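Local structure of five-membered-cyclitol-phosphate synthase (Streptomyces citricolor, 6K96) at residues E3-A8 and A125-Y130; G22-R27 and G87-D92; D62-K67 and A78-Y83; V70-A75 and P93-D98. The protein belongs to the myo-inositol-1-phosphate synthase family and binds nicotinamide-adenine-dinucleotide beside a parallel, Rossmann-type sheet, in an assembly of four chains. All coordinates share one frame; numbering follows the deposited sequence.

Contact 1: residues E3-A8 and A125-Y130; sequences ESIRLA and AEVLLY
Both Arg6 (chi1 -59°) and Glu126 (chi1 -74°) turn CG away from their own carbonyl carbon; Arg6 then bends at chi3 while Glu126 runs on extended, and the two courses lay the carboxylate over one face of the guanidinium. The planes are 20° apart, and CD of Glu126 lies 3.3 Å from NH2 of Arg6. Glu126 OE1 is 3.6 Å from Arg6 NH2 but well out of the guanidinium plane, so the pairing is one of charge, with no N-H aimed at the oxygen. Glu3 adds a long ion pair at the guanidinium edge, Arg6 NE bonds to Lys124 O, and Glu126 OE1 has a stronger salt bridge to Arg312. Parallel strand pairing is established by Glu126 N to Arg6 O (2.7 Å), Ala8 N to Val127 O (2.8 Å) and Leu129 N to Ala8 O (2.8 Å). On one face Leu7 CD1 meets Val127 CG1 at 3.7 Å; on the other, Ala8 CB meets Leu128 CD1 at 3.6 Å. Strands 5-10 and 127-130 are the middle pair of the six-stranded sheet, flanked by 55-62 and 153-156; helix 292-313 packs on Ile5 and Leu129, helix 137-149 on Leu128 and Tyr130.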
# COMPACT_ATOMS: atom_id res chain seq x y z
N GLU B 3 -1.25 -40.52 -21.29
CA GLU B 3 0.05 -41.28 -21.28
C GLU B 3 1.14 -40.47 -20.57
O GLU B 3 1.65 -39.48 -21.14
CB GLU B 3 0.46 -41.67 -22.70
CG GLU B 3 1.97 -41.74 -22.93
CD GLU B 3 2.75 -42.98 -22.51
OE1 GLU B 3 2.42 -43.59 -21.46
OE2 GLU B 3 3.73 -43.34 -23.26
N SER B 4 1.51 -40.92 -19.37
CA SER B 4 2.17 -40.12 -18.31
C SER B 4 3.64 -39.87 -18.68
O SER B 4 4.28 -40.81 -19.21
CB SER B 4 1.99 -40.82 -16.98
OG SER B 4 2.36 -40.00 -15.89
N ILE B 5 4.14 -38.65 -18.45
CA ILE B 5 5.58 -38.28 -18.58
C ILE B 5 6.42 -38.96 -17.48
O ILE B 5 6.14 -38.71 -16.29
CB ILE B 5 5.83 -36.77 -18.46
CG1 ILE B 5 5.10 -35.92 -19.50
CG2 ILE B 5 7.32 -36.52 -18.48
CD1 ILE B 5 5.12 -34.42 -19.18
N ARG B 6 7.44 -39.71 -17.87
CA ARG B 6 8.46 -40.27 -16.96
C ARG B 6 9.55 -39.18 -16.77
O ARG B 6 10.36 -38.91 -17.71
CB ARG B 6 8.92 -41.63 -17.50
CG ARG B 6 7.81 -42.66 -17.66
CD ARG B 6 8.17 -43.88 -18.50
NE ARG B 6 8.48 -43.57 -19.90
CZ ARG B 6 7.64 -43.58 -20.95
NH1 ARG B 6 6.36 -43.89 -20.81
NH2 ARG B 6 8.09 -43.27 -22.16
N LEU B 7 9.56 -38.54 -15.60
CA LEU B 7 10.21 -37.23 -15.40
C LEU B 7 11.34 -37.37 -14.39
O LEU B 7 11.10 -37.90 -13.30
CB LEU B 7 9.17 -36.18 -14.97
CG LEU B 7 9.72 -34.77 -14.75
CD1 LEU B 7 10.03 -34.09 -16.07
CD2 LEU B 7 8.74 -33.93 -13.94
N ALA B 8 12.53 -36.94 -14.80
CA ALA B 8 13.78 -37.04 -14.02
C ALA B 8 14.13 -35.62 -13.56
O ALA B 8 13.78 -34.67 -14.30
CB ALA B 8 14.88 -37.65 -14.85
N ALA B 125 13.33 -42.54 -18.32
CA ALA B 125 12.96 -41.11 -18.26
C ALA B 125 12.81 -40.57 -19.69
O ALA B 125 13.42 -41.12 -20.63
CB ALA B 125 14.00 -40.36 -17.46
N GLU B 126 11.95 -39.58 -19.84
CA GLU B 126 11.68 -38.93 -21.15
C GLU B 126 12.26 -37.53 -21.11
O GLU B 126 12.74 -37.05 -22.16
CB GLU B 126 10.19 -38.84 -21.42
CG GLU B 126 9.52 -40.14 -21.79
CD GLU B 126 8.09 -39.94 -22.30
OE1 GLU B 126 7.16 -39.87 -21.45
OE2 GLU B 126 7.91 -39.83 -23.52
N VAL B 127 12.21 -36.93 -19.92
CA VAL B 127 12.59 -35.51 -19.69
C VAL B 127 13.48 -35.50 -18.46
O VAL B 127 13.09 -36.09 -17.43
CB VAL B 127 11.35 -34.63 -19.49
CG1 VAL B 127 11.73 -33.18 -19.23
CG2 VAL B 127 10.36 -34.71 -20.65
N LEU B 128 14.61 -34.81 -18.53
CA LEU B 128 15.39 -34.45 -17.33
C LEU B 128 15.17 -32.96 -17.09
O LEU B 128 15.44 -32.19 -18.01
CB LEU B 128 16.86 -34.78 -17.53
CG LEU B 128 17.71 -34.31 -16.35
CD1 LEU B 128 17.42 -35.12 -15.13
CD2 LEU B 128 19.17 -34.35 -16.67
N LEU B 129 14.60 -32.61 -15.94
CA LEU B 129 14.40 -31.22 -15.47
C LEU B 129 15.62 -30.79 -14.64
O LEU B 129 15.85 -31.32 -13.50
CB LEU B 129 13.12 -31.15 -14.63
CG LEU B 129 12.77 -29.76 -14.08
CD1 LEU B 129 12.51 -28.78 -15.21
CD2 LEU B 129 11.59 -29.86 -13.14
N TYR B 130 16.38 -29.84 -15.17
CA TYR B 130 17.53 -29.26 -14.48
C TYR B 130 17.06 -28.14 -13.57
O TYR B 130 16.65 -27.08 -14.10
CB TYR B 130 18.53 -28.75 -15.52
CG TYR B 130 19.74 -28.09 -14.93
CD1 TYR B 130 20.75 -28.86 -14.37
CD2 TYR B 130 19.88 -26.71 -14.91
CE1 TYR B 130 21.89 -28.27 -13.83
CE2 TYR B 130 21.00 -26.11 -14.35
CZ TYR B 130 22.03 -26.89 -13.83
OH TYR B 130 23.15 -26.31 -13.32

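Contact 2: residues G22-R27 and G87-D92; sequences GAELYR and GVELPD
Glu24, the helical residue that reaches furthest into the loop 87-92, is held from its own helix: Arg27 NE donates to Glu24 OE2 at 2.9 Å. The bond is somewhat bent, 147° at the hydrogen, and it arrives on the anti side of the carboxylate, 25° out of its plane. The other oxygen is less comfortably placed. Glu24 OE1 stands 2.8 Å from Glu89 O, and since both are acceptors this is proximity without bonding. Glu24 CG is modelled closer to Pro91 CD than carbons can sit, so how the side chain lies against the proline is doubtful; a chi1 of -101°, away from the usual staggered values, adds to the uncertainty. Val88 divides its two methyls between neighbouring helical residues: CG1 lies close to Glu24 O and 3.9 Å from Glu24 CB, whereas CG2 is 4.0 Å from Leu25 CB, the Leu25 and Val88 side chains crossing at about a right angle. Leu90 starts away from the helix but brings CD2 back to 4.2 Å from Glu24 CB. These Leu25 and Leu90 contacts rest on firmer geometry. This is surface packing of the loop between helix 72-75 and strand 98-99 on helix 14-31, where Leu90 and Pro91 also touch Phe20. Leu25 itself packs on Ala278 of a second subunit, and Tyr26 meets Trp277 of that chain edge-to-face.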
# COMPACT_ATOMS: atom_id res chain seq x y z
N GLY B 22 1.79 -30.07 -6.43
CA GLY B 22 0.81 -29.45 -7.34
C GLY B 22 0.07 -30.52 -8.12
O GLY B 22 -1.12 -30.58 -8.01
N ALA B 23 0.80 -31.37 -8.83
CA ALA B 23 0.25 -32.45 -9.68
C ALA B 23 -0.74 -33.30 -8.89
O ALA B 23 -1.73 -33.69 -9.51
CB ALA B 23 1.34 -33.31 -10.25
N GLU B 24 -0.50 -33.59 -7.60
CA GLU B 24 -1.43 -34.43 -6.77
C GLU B 24 -2.60 -33.59 -6.24
O GLU B 24 -3.61 -34.22 -5.88
CB GLU B 24 -0.77 -35.10 -5.57
CG GLU B 24 -0.45 -36.58 -5.79
CD GLU B 24 -1.59 -37.60 -5.65
OE1 GLU B 24 -2.27 -37.62 -4.62
OE2 GLU B 24 -1.79 -38.39 -6.58
N LEU B 25 -2.45 -32.27 -6.11
CA LEU B 25 -3.59 -31.39 -5.79
C LEU B 25 -4.55 -31.43 -6.97
O LEU B 25 -5.71 -31.69 -6.71
CB LEU B 25 -3.18 -29.95 -5.46
CG LEU B 25 -4.30 -29.07 -4.89
CD1 LEU B 25 -3.84 -28.30 -3.67
CD2 LEU B 25 -4.85 -28.06 -5.90
N TYR B 26 -4.10 -31.23 -8.22
CA TYR B 26 -4.99 -31.31 -9.40
C TYR B 26 -5.58 -32.72 -9.51
O TYR B 26 -6.69 -32.80 -9.99
CB TYR B 26 -4.29 -30.94 -10.71
CG TYR B 26 -3.93 -29.48 -10.77
CD1 TYR B 26 -4.92 -28.54 -10.90
CD2 TYR B 26 -2.62 -29.05 -10.64
CE1 TYR B 26 -4.62 -27.19 -10.89
CE2 TYR B 26 -2.30 -27.69 -10.64
CZ TYR B 26 -3.31 -26.76 -10.77
OH TYR B 26 -2.99 -25.44 -10.79
N ARG B 27 -4.85 -33.78 -9.13
CA ARG B 27 -5.39 -35.17 -9.23
C ARG B 27 -6.60 -35.27 -8.30
O ARG B 27 -7.60 -35.89 -8.72
CB ARG B 27 -4.36 -36.25 -8.89
CG ARG B 27 -4.30 -37.33 -9.96
CD ARG B 27 -3.78 -38.71 -9.59
NE ARG B 27 -2.34 -38.82 -9.35
CZ ARG B 27 -1.39 -38.66 -10.26
NH1 ARG B 27 -1.69 -38.34 -11.51
NH2 ARG B 27 -0.13 -38.82 -9.90
N GLY B 87 -1.65 -30.30 1.78
CA GLY B 87 -2.76 -31.05 2.41
C GLY B 87 -3.41 -31.97 1.40
O GLY B 87 -4.65 -31.93 1.21
N VAL B 88 -2.57 -32.76 0.74
CA VAL B 88 -2.97 -33.80 -0.23
C VAL B 88 -2.21 -35.07 0.16
O VAL B 88 -1.09 -34.96 0.65
CB VAL B 88 -2.67 -33.39 -1.68
CG1 VAL B 88 -3.27 -34.37 -2.67
CG2 VAL B 88 -3.15 -31.98 -1.98
N GLU B 89 -2.83 -36.23 0.01
CA GLU B 89 -2.10 -37.49 0.25
C GLU B 89 -1.13 -37.63 -0.91
O GLU B 89 -1.53 -38.12 -1.97
CB GLU B 89 -3.04 -38.69 0.32
CG GLU B 89 -3.93 -38.83 -0.90
CD GLU B 89 -5.25 -39.54 -0.65
OE1 GLU B 89 -5.22 -40.67 -0.11
OE2 GLU B 89 -6.31 -38.96 -0.98
N LEU B 90 0.09 -37.13 -0.73
CA LEU B 90 1.17 -37.29 -1.73
C LEU B 90 1.49 -38.78 -1.83
O LEU B 90 1.75 -39.40 -0.81
CB LEU B 90 2.39 -36.51 -1.24
CG LEU B 90 2.24 -35.00 -1.30
CD1 LEU B 90 3.37 -34.34 -0.53
CD2 LEU B 90 2.24 -34.54 -2.75
N PRO B 91 1.46 -39.43 -3.06
CA PRO B 91 1.72 -40.84 -3.32
C PRO B 91 3.22 -41.15 -3.18
O PRO B 91 4.01 -40.24 -3.28
CB PRO B 91 1.27 -41.03 -4.78
CG PRO B 91 1.47 -39.68 -5.41
CD PRO B 91 1.22 -38.69 -4.30
N ASP B 92 3.57 -42.42 -2.95
CA ASP B 92 4.97 -42.87 -2.89
C ASP B 92 5.31 -43.46 -4.26
O ASP B 92 4.76 -44.49 -4.62
CB ASP B 92 5.21 -43.80 -1.71
CG ASP B 92 6.65 -43.77 -1.26
OD1 ASP B 92 7.48 -44.39 -1.96
OD2 ASP B 92 6.94 -43.08 -0.23

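Contact 3: residues D62-K67 and A78-Y83; sequences DLHPNK and AEPNNY. With NAD (nicotinamide-adenine-dinucleotide), chain G.
Neither loop is regular here: Asn66 and Ala78 are the nearest backbone positions, with CA atoms 6.3 Å apart, and a cis peptide precedes Pro80. The bonds across the contact start from side chains. Asn66 ND2 donates to Glu79 O at 3.3 Å; the N-H is straight (166°) and the oxygen lies in the amide plane, yet the donor sits above the plane of the carbonyl. Pro80 CD lies over one face of the His64 ring, 4.2 Å from its centroid, a CH-pi contact, while the ring's ND1 accepts Asn66 N in plane at 3.2 Å. Lys67, extended beyond CG, gives its NZ to Asn81 OD1 at 2.8 Å, to Val12 O and, at a doubtfully short modelled distance, to O3B of the adenosine ribose of nicotinamide-adenine-dinucleotide. Asn81 ND2 is held in turn by Val76 O. Asp62 grips that ribose through two hydroxyls, O2B to OD1 (2.8 Å) and O3B to OD2 (2.8 Å), and its OD1 also takes His64 N in an Asx turn. Such an acidic residue ending the second strand of the sheet is the familiar ribose-binding feature of Rossmann folds. The loops bracket helix 72-75, one following strand 55-62, the other passing helix 14-31, where Asn81 touches Asn14.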
# COMPACT_ATOMS: atom_id res chain seq x y z
N ASP B 62 20.45 -35.13 -6.20
CA ASP B 62 20.75 -34.03 -5.25
C ASP B 62 22.12 -34.29 -4.59
O ASP B 62 22.71 -35.38 -4.87
CB ASP B 62 19.67 -33.91 -4.16
CG ASP B 62 19.27 -32.48 -3.85
OD1 ASP B 62 20.02 -31.81 -3.10
OD2 ASP B 62 18.21 -32.03 -4.37
N LEU B 63 22.59 -33.34 -3.76
CA LEU B 63 23.87 -33.43 -2.99
C LEU B 63 23.61 -33.22 -1.51
O LEU B 63 24.51 -33.57 -0.73
CB LEU B 63 24.93 -32.40 -3.43
CG LEU B 63 25.51 -32.47 -4.85
CD1 LEU B 63 26.61 -31.44 -5.02
CD2 LEU B 63 26.02 -33.85 -5.22
N HIS B 64 22.50 -32.60 -1.12
CA HIS B 64 22.19 -32.30 0.31
C HIS B 64 21.93 -33.60 1.08
O HIS B 64 21.12 -34.45 0.67
CB HIS B 64 21.03 -31.32 0.42
CG HIS B 64 20.94 -30.63 1.74
ND1 HIS B 64 20.56 -31.28 2.91
CD2 HIS B 64 21.11 -29.33 2.07
CE1 HIS B 64 20.58 -30.43 3.91
NE2 HIS B 64 20.91 -29.22 3.43
N PRO B 65 22.62 -33.77 2.23
CA PRO B 65 22.46 -34.96 3.08
C PRO B 65 21.03 -35.36 3.53
O PRO B 65 20.79 -36.55 3.73
CB PRO B 65 23.30 -34.61 4.33
CG PRO B 65 24.28 -33.55 3.87
CD PRO B 65 23.60 -32.81 2.75
N ASN B 66 20.13 -34.39 3.72
CA ASN B 66 18.68 -34.62 4.02
C ASN B 66 17.92 -35.22 2.82
O ASN B 66 16.85 -35.87 3.05
CB ASN B 66 18.00 -33.32 4.42
CG ASN B 66 18.56 -32.76 5.70
OD1 ASN B 66 19.30 -33.45 6.41
ND2 ASN B 66 18.22 -31.51 5.99
N LYS B 67 18.47 -35.06 1.61
CA LYS B 67 17.80 -35.46 0.35
C LYS B 67 18.41 -36.74 -0.25
O LYS B 67 17.63 -37.49 -0.85
CB LYS B 67 17.80 -34.29 -0.63
CG LYS B 67 17.25 -32.99 -0.04
CD LYS B 67 16.58 -32.07 -1.06
CE LYS B 67 16.27 -30.68 -0.52
NZ LYS B 67 16.29 -29.67 -1.59
N ALA B 78 11.70 -32.23 2.48
CA ALA B 78 12.83 -32.24 3.43
C ALA B 78 13.53 -30.88 3.42
O ALA B 78 13.75 -30.28 2.34
CB ALA B 78 13.79 -33.35 3.09
N GLU B 79 13.87 -30.44 4.63
CA GLU B 79 14.71 -29.26 4.90
C GLU B 79 15.86 -29.18 3.90
O GLU B 79 16.42 -30.21 3.56
CB GLU B 79 15.27 -29.40 6.31
CG GLU B 79 15.70 -28.08 6.88
CD GLU B 79 14.54 -27.33 7.50
OE1 GLU B 79 13.58 -28.02 7.96
OE2 GLU B 79 14.59 -26.08 7.53
N PRO B 80 16.26 -27.99 3.39
CA PRO B 80 15.60 -26.72 3.71
C PRO B 80 14.51 -26.26 2.73
O PRO B 80 14.34 -25.05 2.59
CB PRO B 80 16.81 -25.75 3.70
CG PRO B 80 17.72 -26.30 2.60
CD PRO B 80 17.43 -27.79 2.52
N ASN B 81 13.82 -27.21 2.06
CA ASN B 81 12.60 -26.97 1.22
C ASN B 81 11.48 -26.45 2.13
O ASN B 81 11.26 -27.04 3.21
CB ASN B 81 12.07 -28.20 0.47
CG ASN B 81 12.97 -28.64 -0.67
OD1 ASN B 81 14.05 -28.08 -0.85
ND2 ASN B 81 12.56 -29.68 -1.40
N ASN B 82 10.87 -25.33 1.74
CA ASN B 82 9.90 -24.60 2.59
C ASN B 82 8.77 -24.09 1.69
O ASN B 82 8.15 -23.13 2.05
CB ASN B 82 10.63 -23.55 3.43
CG ASN B 82 11.26 -22.48 2.57
OD1 ASN B 82 10.93 -22.39 1.38
ND2 ASN B 82 12.10 -21.64 3.19
N TYR B 83 8.56 -24.70 0.53
CA TYR B 83 7.25 -24.63 -0.14
C TYR B 83 6.24 -25.21 0.85
O TYR B 83 6.59 -26.09 1.65
CB TYR B 83 7.23 -25.41 -1.45
CG TYR B 83 6.01 -25.19 -2.31
CD1 TYR B 83 5.88 -24.06 -3.07
CD2 TYR B 83 5.00 -26.15 -2.41
CE1 TYR B 83 4.77 -23.84 -3.87
CE2 TYR B 83 3.92 -25.98 -3.25
CZ TYR B 83 3.78 -24.81 -3.96
OH TYR B 83 2.73 -24.60 -4.80
PA NAD G . 16.22 -24.73 -4.58
O1A NAD G . 17.37 -24.04 -3.96
O2A NAD G . 15.00 -24.89 -3.72
O5B NAD G . 16.57 -26.10 -5.28
C5B NAD G . 17.99 -26.32 -5.50
C4B NAD G . 18.30 -27.78 -5.30
O4B NAD G . 19.51 -28.21 -6.01
C3B NAD G . 18.54 -28.13 -3.83
O3B NAD G . 17.86 -29.35 -3.54
C2B NAD G . 20.05 -28.35 -3.80
O2B NAD G . 20.29 -29.07 -2.62
C1B NAD G . 20.20 -29.09 -5.14
N9A NAD G . 21.54 -29.27 -5.67
C8A NAD G . 22.58 -28.41 -5.43
N7A NAD G . 23.67 -28.73 -6.10
C5A NAD G . 23.32 -29.84 -6.85
C6A NAD G . 24.05 -30.63 -7.76
N6A NAD G . 25.31 -30.37 -8.08
N1A NAD G . 23.40 -31.66 -8.37
C2A NAD G . 22.12 -31.89 -8.02
N3A NAD G . 21.35 -31.22 -7.17
C4A NAD G . 22.00 -30.19 -6.60
O3 NAD G . 15.81 -23.89 -5.86
PN NAD G . 14.36 -23.67 -6.53
O1N NAD G . 13.78 -25.01 -6.77
O2N NAD G . 13.73 -22.62 -5.66
O5D NAD G . 14.79 -23.03 -7.94
C5D NAD G . 15.63 -23.86 -8.84
C4D NAD G . 16.21 -22.99 -9.92
O4D NAD G . 15.18 -22.44 -10.77
C3D NAD G . 17.00 -21.80 -9.37
O3D NAD G . 18.11 -21.61 -10.22
C2D NAD G . 16.06 -20.62 -9.62
O2D NAD G . 16.67 -19.36 -9.85
C1D NAD G . 15.42 -21.04 -10.95
N1N NAD G . 14.19 -20.23 -11.18
C2N NAD G . 13.21 -20.13 -10.14
C3N NAD G . 12.14 -19.25 -10.23
C7N NAD G . 11.13 -19.24 -9.10
O7N NAD G . 11.19 -20.08 -8.21
N7N NAD G . 10.19 -18.29 -9.11
C4N NAD G . 12.08 -18.43 -11.35
C5N NAD G . 12.93 -18.66 -12.43
C6N NAD G . 14.02 -19.50 -12.29

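Contact 4: residues V70-A75 and P93-D98; sequences VPFKDA and PGFSVD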
# COMPACT_ATOMS: atom_id res chain seq x y z
N VAL B 70 17.24 -40.62 0.60
CA VAL B 70 15.86 -40.48 1.13
C VAL B 70 14.86 -40.79 -0.00
O VAL B 70 15.06 -40.46 -1.18
CB VAL B 70 15.68 -39.07 1.72
CG1 VAL B 70 14.29 -38.87 2.27
CG2 VAL B 70 16.71 -38.80 2.79
N PRO B 71 13.76 -41.50 0.31
CA PRO B 71 12.71 -41.71 -0.69
C PRO B 71 12.09 -40.37 -1.12
O PRO B 71 11.86 -39.49 -0.29
CB PRO B 71 11.68 -42.63 0.01
CG PRO B 71 12.38 -43.14 1.26
CD PRO B 71 13.47 -42.14 1.60
N PHE B 72 11.86 -40.25 -2.43
CA PHE B 72 11.50 -39.00 -3.14
C PHE B 72 10.43 -38.24 -2.36
O PHE B 72 10.64 -37.07 -2.03
CB PHE B 72 10.99 -39.35 -4.54
CG PHE B 72 10.71 -38.15 -5.41
CD1 PHE B 72 11.75 -37.38 -5.91
CD2 PHE B 72 9.42 -37.78 -5.70
CE1 PHE B 72 11.49 -36.27 -6.70
CE2 PHE B 72 9.16 -36.67 -6.50
CZ PHE B 72 10.19 -35.92 -7.00
N LYS B 73 9.32 -38.93 -2.09
CA LYS B 73 8.16 -38.46 -1.31
C LYS B 73 8.63 -37.61 -0.12
O LYS B 73 7.98 -36.60 0.15
CB LYS B 73 7.34 -39.65 -0.81
CG LYS B 73 5.86 -39.34 -0.63
CD LYS B 73 5.32 -39.68 0.73
CE LYS B 73 5.59 -38.64 1.80
NZ LYS B 73 5.56 -39.26 3.14
N ASP B 74 9.68 -38.04 0.59
CA ASP B 74 10.13 -37.42 1.86
C ASP B 74 11.14 -36.31 1.58
O ASP B 74 11.04 -35.24 2.24
CB ASP B 74 10.74 -38.47 2.81
CG ASP B 74 9.73 -39.45 3.41
OD1 ASP B 74 8.64 -38.99 3.89
OD2 ASP B 74 10.05 -40.66 3.42
N ALA B 75 12.05 -36.57 0.64
CA ALA B 75 13.10 -35.66 0.11
C ALA B 75 12.52 -34.31 -0.34
O ALA B 75 13.20 -33.27 -0.06
CB ALA B 75 13.85 -36.33 -1.03
N PRO B 93 6.20 -42.82 -5.05
CA PRO B 93 6.52 -43.31 -6.39
C PRO B 93 7.49 -44.50 -6.35
O PRO B 93 7.69 -45.07 -7.40
CB PRO B 93 7.16 -42.12 -7.10
CG PRO B 93 7.71 -41.25 -5.97
CD PRO B 93 6.97 -41.62 -4.70
N GLY B 94 8.08 -44.81 -5.18
CA GLY B 94 8.76 -46.09 -4.90
C GLY B 94 10.26 -46.08 -5.12
O GLY B 94 10.87 -47.14 -4.94
N PHE B 95 10.85 -44.94 -5.49
CA PHE B 95 12.32 -44.79 -5.69
C PHE B 95 12.90 -43.82 -4.66
O PHE B 95 12.17 -43.29 -3.76
CB PHE B 95 12.64 -44.36 -7.13
CG PHE B 95 12.40 -42.90 -7.43
CD1 PHE B 95 11.15 -42.43 -7.82
CD2 PHE B 95 13.44 -41.99 -7.37
CE1 PHE B 95 10.94 -41.09 -8.09
CE2 PHE B 95 13.24 -40.64 -7.65
CZ PHE B 95 11.99 -40.20 -8.02
N SER B 96 14.21 -43.62 -4.74
CA SER B 96 14.99 -42.83 -3.76
C SER B 96 15.91 -41.89 -4.53
O SER B 96 16.35 -42.26 -5.65
CB SER B 96 15.76 -43.73 -2.83
OG SER B 96 15.31 -43.55 -1.51
N VAL B 97 16.23 -40.74 -3.92
CA VAL B 97 17.11 -39.71 -4.52
C VAL B 97 18.53 -40.28 -4.60
O VAL B 97 19.11 -40.55 -3.53
CB VAL B 97 17.08 -38.37 -3.75
CG1 VAL B 97 17.97 -37.31 -4.39
CG2 VAL B 97 15.66 -37.85 -3.58
N ASP B 98 19.05 -40.49 -5.82
CA ASP B 98 20.47 -40.88 -6.02
C ASP B 98 21.35 -39.64 -5.84
O ASP B 98 20.82 -38.53 -5.83
CB ASP B 98 20.68 -41.55 -7.38
CG ASP B 98 20.53 -43.06 -7.33
OD1 ASP B 98 19.94 -43.56 -6.35
OD2 ASP B 98 21.01 -43.73 -8.29
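Phe72 and Phe95 run side by side at the apolar centre, their ring planes 27° apart but slid so far that they barely overlap, with centroids 5.1 Å from each other. CZ of Phe95 comes to 3.5 Å from Phe72 CD1, and Phe72 CB makes a CH-pi contact over one face of the Phe95 ring, 4.1 Å from its centroid. Phe95 reaches there although its CB starts away from residues 70-75, because chi1 of 77° folds the ring back between its backbone N and carbonyl carbon. Pro93 CG adds a carbon at 3.9 Å from Phe72 CD2. Beyond Phe72 along the helix, Ala75 CB meets Val97 CG2 at 3.5 Å. Further out the backbones pair: Val97 N donates to Val70 O at 3.0 Å and nearly straight (173°), whereas Phe72 N to Phe95 O, at 3.3 Å, is weak. Pro71 occupies the N-cap position, and its O accepts both Asp74 N and Ala75 N from opposite faces of the carbonyl plane. The chemistry is that of an aromatic cluster, in which Phe72 meets Phe57 of strand 55-62 and Phe20 of helix 14-31; the two backbone bonds flank a single bridge at Pro71 and Ser96, consistent with a local alignment of the segments.

Overall arrangement
Contact 1 is the core element, a buried strand pairing at the middle of the parallel sheet, and its loop along the chain encloses the other three. Contact 2 is a surface contact, largely carbon packing with an awkwardly placed carboxylate; a second subunit meets Leu25 and Tyr26 here, and Tyr83 in contact 3. Contacts 3 and 4 are partly buried and share the neighbourhood of helix 72-75: they touch where Lys67 O meets Val97 CB, but contact 3 is polar and serves the dinucleotide pocket, whereas contact 4 is mainly aromatic and apolar, edged by backbone bonds. Lys73 also packs on Pro91 and Asp92, linking contact 4 to contact 2.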